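Local coordinates for protein CopC (Methylosinus trichosporium OB3b, PDB 5ICU) that binds copper(II) and, as a member of the periplasmic CopC family, probably takes part in copper homeostasis as a copper carrier, at residues F26-L40 with S72-G84. Numbering follows the deposited sequence.
Sequences FGGGVEPAYSSISIL and SYVVKFRVLSSDG. With CU (copper (II) ion), chain B.
Ser36 with Arg78, Ser38 with Lys76 and Leu40 with Val74 are the hydrogen-bonded pairs of an antiparallel ladder that joins neighbouring strands 36-40 and 72-80 in the cupredoxin-like beta sandwich of CopC. Ile37, Ile39, Val75 and Phe77 face the buried side, where branched and aromatic side chains fill the core; Ile37 CG2 lies 3.8 Å from Val75 CG1. Phe26 and Phe77 form an offset edge-to-face pair, Phe26 CE2 3.9 Å from Phe77 CE2, planes at 72°.

One residue before Ser36, the Ser35 side chain supplies the acceptor for Leu80 N. Ser35 CB rests 3.9 Å from Val79 CG1. With chi1 at -66°, OG lies beside its own backbone N, where it touches Val79 CB, accepts from Leu80 N at 3.3 Å and donates to Glu31 O; Tyr34 N reaches that oxygen from the opposite face. Serine suits this place because one small hydroxyl both accepts and donates. An alanine here would probably leave Leu80 N without this acceptor and Glu31 O with only the Tyr34 N bond of these two. Leu80 O accepts from Glu31 N, and a water links Glu31 OE2 to Ser81 O. In the type I turn Ser81-Gly84, the carboxylate of Asp83 binds copper together with His1 and His85, Asp83 OD2 standing 2.3 Å from the metal.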
loop_
_atom_site.group_PDB
_atom_site.type_symbol
_atom_site.label_atom_id
_atom_site.label_comp_id
_atom_site.label_asym_id
_atom_site.label_seq_id
_atom_site.Cartn_x
_atom_site.Cartn_y
_atom_site.Cartn_z
ATOM N N PHE A 26 -6.786 -8.752 0.613
ATOM C CA PHE A 26 -7.020 -9.436 -0.651
ATOM C C PHE A 26 -8.156 -10.434 -0.507
ATOM O O PHE A 26 -8.525 -10.822 0.603
ATOM C CB PHE A 26 -5.725 -10.079 -1.152
ATOM C CG PHE A 26 -4.614 -9.096 -1.366
ATOM C CD1 PHE A 26 -3.786 -8.718 -0.327
ATOM C CD2 PHE A 26 -4.435 -8.493 -2.590
ATOM C CE1 PHE A 26 -2.789 -7.767 -0.508
ATOM C CE2 PHE A 26 -3.463 -7.543 -2.769
ATOM C CZ PHE A 26 -2.649 -7.171 -1.717
ATOM N N GLY A 27 -8.655 -10.906 -1.642
ATOM C CA GLY A 27 -9.721 -11.882 -1.669
ATOM C C GLY A 27 -9.331 -13.311 -1.417
ATOM O O GLY A 27 -10.218 -14.194 -1.325
ATOM N N GLY A 28 -8.048 -13.573 -1.322
ATOM C CA GLY A 28 -7.503 -14.905 -1.020
ATOM C C GLY A 28 -6.151 -14.669 -0.390
ATOM O O GLY A 28 -5.679 -13.517 -0.228
ATOM N N GLY A 29 -5.482 -15.757 -0.015
ATOM C CA GLY A 29 -4.166 -15.653 0.632
ATOM C C GLY A 29 -3.139 -15.045 -0.315
ATOM O O GLY A 29 -3.174 -15.241 -1.524
ATOM N N VAL A 30 -2.152 -14.383 0.272
ATOM C CA VAL A 30 -0.956 -13.961 -0.440
ATOM C C VAL A 30 0.253 -14.372 0.378
ATOM O O VAL A 30 0.171 -14.568 1.576
ATOM C CB VAL A 30 -0.962 -12.441 -0.696
ATOM C CG1 VAL A 30 -2.070 -12.058 -1.665
ATOM C CG2 VAL A 30 -1.074 -11.634 0.575
ATOM N N GLU A 31 1.396 -14.483 -0.307
ATOM C CA GLU A 31 2.632 -14.935 0.309
ATOM C C GLU A 31 3.472 -13.725 0.629
ATOM O O GLU A 31 4.052 -13.139 -0.277
ATOM C CB GLU A 31 3.343 -15.806 -0.704
ATOM C CG GLU A 31 2.710 -17.130 -1.034
ATOM C CD GLU A 31 3.758 -18.140 -1.618
ATOM O OE1 GLU A 31 4.994 -17.859 -1.682
ATOM O OE2 GLU A 31 3.389 -19.274 -2.013
ATOM N N PRO A 32 3.585 -13.292 1.895
ATOM C CA PRO A 32 4.298 -12.064 2.170
ATOM C C PRO A 32 5.761 -12.010 1.676
ATOM O O PRO A 32 6.230 -10.957 1.214
ATOM C CB PRO A 32 4.205 -11.876 3.701
ATOM C CG PRO A 32 3.412 -12.969 4.183
ATOM C CD PRO A 32 2.962 -13.846 3.108
ATOM N N ALA A 33 6.489 -13.119 1.770
ATOM C CA ALA A 33 7.905 -13.116 1.383
ATOM C C ALA A 33 8.079 -12.996 -0.112
ATOM O O ALA A 33 9.192 -12.667 -0.573
ATOM C CB ALA A 33 8.570 -14.375 1.874
ATOM N N TYR A 34 7.018 -13.223 -0.883
ATOM C CA TYR A 34 7.050 -13.075 -2.348
ATOM C C TYR A 34 6.028 -12.052 -2.798
ATOM O O TYR A 34 5.529 -12.104 -3.912
ATOM C CB TYR A 34 6.806 -14.424 -3.029
ATOM C CG TYR A 34 7.912 -15.392 -2.821
ATOM C CD1 TYR A 34 9.038 -15.362 -3.656
ATOM C CD2 TYR A 34 7.928 -16.286 -1.760
ATOM C CE1 TYR A 34 10.070 -16.241 -3.476
ATOM C CE2 TYR A 34 8.992 -17.136 -1.551
ATOM C CZ TYR A 34 10.061 -17.132 -2.432
ATOM O OH TYR A 34 11.103 -18.023 -2.280
ATOM N N SER A 35 5.792 -11.040 -1.971
ATOM C CA SER A 35 4.871 -9.931 -2.326
ATOM C C SER A 35 5.585 -8.606 -2.135
ATOM O O SER A 35 6.427 -8.461 -1.255
ATOM C CB SER A 35 3.605 -10.033 -1.483
ATOM O OG SER A 35 2.892 -11.212 -1.838
ATOM N N SER A 36 5.185 -7.617 -2.912
ATOM C CA SER A 36 5.832 -6.318 -2.933
ATOM C C SER A 36 4.761 -5.225 -2.921
ATOM O O SER A 36 3.769 -5.313 -3.655
ATOM C CB SER A 36 6.668 -6.164 -4.180
ATOM O OG SER A 36 7.283 -4.894 -4.255
ATOM N N ILE A 37 4.968 -4.210 -2.077
ATOM C CA ILE A 37 4.174 -2.992 -2.067
ATOM C C ILE A 37 5.197 -1.870 -2.170
ATOM O O ILE A 37 6.205 -1.876 -1.458
ATOM C CB ILE A 37 3.342 -2.824 -0.775
ATOM C CG1 ILE A 37 2.534 -4.079 -0.466
ATOM C CG2 ILE A 37 2.439 -1.608 -0.903
ATOM C CD1 ILE A 37 1.908 -4.100 0.906
ATOM N N SER A 38 4.869 -0.881 -2.989
ATOM C CA SER A 38 5.717 0.296 -3.144
ATOM C C SER A 38 4.884 1.557 -3.033
ATOM O O SER A 38 3.744 1.598 -3.466
ATOM C CB SER A 38 6.384 0.353 -4.519
ATOM O OG SER A 38 7.194 -0.786 -4.734
ATOM N N ILE A 39 5.461 2.612 -2.463
ATOM C CA ILE A 39 4.888 3.947 -2.531
ATOM C C ILE A 39 5.741 4.788 -3.421
ATOM O O ILE A 39 6.967 4.857 -3.244
ATOM C CB ILE A 39 4.821 4.586 -1.121
ATOM C CG1 ILE A 39 3.970 3.726 -0.168
ATOM C CG2 ILE A 39 4.298 6.016 -1.192
ATOM C CD1 ILE A 39 3.965 4.215 1.258
ATOM N N LEU A 40 5.090 5.432 -4.384
ATOM C CA LEU A 40 5.721 6.368 -5.342
ATOM C C LEU A 40 5.248 7.758 -5.033
ATOM O O LEU A 40 4.100 7.953 -4.700
ATOM C CB LEU A 40 5.328 6.029 -6.798
ATOM C CG LEU A 40 5.534 4.616 -7.254
ATOM C CD1 LEU A 40 5.117 4.510 -8.723
ATOM C CD2 LEU A 40 6.951 4.114 -7.033
ATOM N N SER A 72 0.435 14.050 -3.359
ATOM C CA SER A 72 -0.180 12.823 -3.847
ATOM C C SER A 72 0.863 11.717 -4.024
ATOM O O SER A 72 2.052 11.969 -4.285
ATOM C CB SER A 72 -0.898 13.076 -5.154
ATOM O OG SER A 72 0.021 13.222 -6.213
ATOM N N TYR A 73 0.384 10.488 -3.815
ATOM C CA TYR A 73 1.183 9.264 -3.873
ATOM C C TYR A 73 0.443 8.178 -4.599
ATOM O O TYR A 73 -0.774 8.166 -4.643
ATOM C CB TYR A 73 1.536 8.784 -2.443
ATOM C CG TYR A 73 2.410 9.754 -1.690
ATOM C CD1 TYR A 73 1.837 10.797 -0.970
ATOM C CD2 TYR A 73 3.776 9.680 -1.748
ATOM C CE1 TYR A 73 2.621 11.734 -0.341
ATOM C CE2 TYR A 73 4.572 10.624 -1.125
ATOM C CZ TYR A 73 3.988 11.641 -0.417
ATOM O OH TYR A 73 4.804 12.587 0.206
ATOM N N VAL A 74 1.201 7.238 -5.135
ATOM C CA VAL A 74 0.640 6.014 -5.669
ATOM C C VAL A 74 1.203 4.861 -4.900
ATOM O O VAL A 74 2.409 4.756 -4.689
ATOM C CB VAL A 74 0.898 5.903 -7.193
ATOM C CG1 VAL A 74 0.710 4.482 -7.704
ATOM C CG2 VAL A 74 -0.048 6.849 -7.930
ATOM N N VAL A 75 0.290 3.976 -4.494
ATOM C CA VAL A 75 0.621 2.689 -3.948
ATOM C C VAL A 75 0.532 1.725 -5.088
ATOM O O VAL A 75 -0.526 1.633 -5.717
ATOM C CB VAL A 75 -0.390 2.285 -2.855
ATOM C CG1 VAL A 75 -0.100 0.855 -2.419
ATOM C CG2 VAL A 75 -0.343 3.252 -1.671
ATOM N N LYS A 76 1.608 0.979 -5.334
ATOM C CA LYS A 76 1.524 -0.138 -6.277
ATOM C C LYS A 76 1.857 -1.407 -5.558
ATOM O O LYS A 76 2.556 -1.396 -4.561
ATOM C CB LYS A 76 2.390 0.074 -7.512
ATOM C CG LYS A 76 3.884 0.107 -7.306
ATOM C CD LYS A 76 4.658 0.293 -8.614
ATOM C CE LYS A 76 6.162 0.086 -8.450
ATOM N NZ LYS A 76 6.908 0.291 -9.732
ATOM N N PHE A 77 1.359 -2.513 -6.069
ATOM C CA PHE A 77 1.568 -3.812 -5.421
ATOM C C PHE A 77 1.666 -4.905 -6.447
ATOM O O PHE A 77 1.026 -4.849 -7.470
ATOM C CB PHE A 77 0.532 -4.107 -4.338
ATOM C CG PHE A 77 -0.878 -4.065 -4.825
ATOM C CD1 PHE A 77 -1.588 -2.868 -4.780
ATOM C CD2 PHE A 77 -1.540 -5.187 -5.349
ATOM C CE1 PHE A 77 -2.875 -2.771 -5.249
ATOM C CE2 PHE A 77 -2.849 -5.095 -5.805
ATOM C CZ PHE A 77 -3.492 -3.879 -5.781
ATOM N N ARG A 78 2.460 -5.923 -6.109
ATOM C CA ARG A 78 2.611 -7.063 -6.978
ATOM C C ARG A 78 2.778 -8.262 -6.060
ATOM O O ARG A 78 3.828 -8.404 -5.402
ATOM C CB ARG A 78 3.818 -6.832 -7.856
ATOM C CG ARG A 78 3.907 -7.850 -9.065
ATOM C CD ARG A 78 4.903 -7.413 -10.131
ATOM N NE ARG A 78 4.992 -8.398 -11.218
ATOM C CZ ARG A 78 5.707 -9.520 -11.192
ATOM N NH1 ARG A 78 6.433 -9.842 -10.148
ATOM N NH2 ARG A 78 5.685 -10.351 -12.239
ATOM N N VAL A 79 1.719 -9.060 -5.932
ATOM C CA VAL A 79 1.640 -10.083 -4.909
ATOM C C VAL A 79 1.604 -11.454 -5.536
ATOM O O VAL A 79 1.096 -11.622 -6.646
ATOM C CB VAL A 79 0.413 -9.870 -3.973
ATOM C CG1 VAL A 79 0.479 -8.481 -3.332
ATOM C CG2 VAL A 79 -0.914 -10.063 -4.695
ATOM N N LEU A 80 2.118 -12.423 -4.783
ATOM C CA LEU A 80 1.983 -13.848 -5.173
ATOM C C LEU A 80 0.836 -14.444 -4.387
ATOM O O LEU A 80 0.892 -14.522 -3.178
ATOM C CB LEU A 80 3.294 -14.611 -4.926
ATOM C CG LEU A 80 3.228 -16.089 -5.365
ATOM C CD1 LEU A 80 2.952 -16.262 -6.814
ATOM C CD2 LEU A 80 4.478 -16.780 -4.948
ATOM N N SER A 81 -0.227 -14.808 -5.093
ATOM C CA SER A 81 -1.408 -15.417 -4.458
ATOM C C SER A 81 -1.100 -16.825 -3.997
ATOM O O SER A 81 -0.242 -17.499 -4.546
ATOM C CB SER A 81 -2.562 -15.473 -5.446
ATOM O OG SER A 81 -2.843 -14.216 -6.060
ATOM N N SER A 82 -1.872 -17.286 -3.018
ATOM C CA SER A 82 -1.656 -18.631 -2.479
ATOM C C SER A 82 -1.977 -19.674 -3.525
ATOM O O SER A 82 -1.469 -20.810 -3.400
ATOM C CB SER A 82 -2.438 -18.833 -1.184
ATOM O OG SER A 82 -1.972 -17.941 -0.171
ATOM N N ASP A 83 -2.757 -19.357 -4.566
ATOM C CA ASP A 83 -3.047 -20.323 -5.597
ATOM C C ASP A 83 -2.019 -20.324 -6.705
ATOM O O ASP A 83 -2.235 -20.973 -7.756
ATOM C CB ASP A 83 -4.461 -20.113 -6.149
ATOM C CG ASP A 83 -4.584 -18.911 -7.066
ATOM O OD1 ASP A 83 -3.680 -18.026 -7.051
ATOM O OD2 ASP A 83 -5.625 -18.826 -7.779
ATOM N N GLY A 84 -0.901 -19.605 -6.515
ATOM C CA GLY A 84 0.187 -19.571 -7.441
ATOM C C GLY A 84 0.163 -18.471 -8.478
ATOM O O GLY A 84 1.018 -18.448 -9.330
HETATM CU CU CU B . -5.637 -17.304 -9.500
HETATM O O HOH W 1 1.933 -19.352 -4.385
HETATM O O HOH W 2 -7.527 -18.476 -10.325
#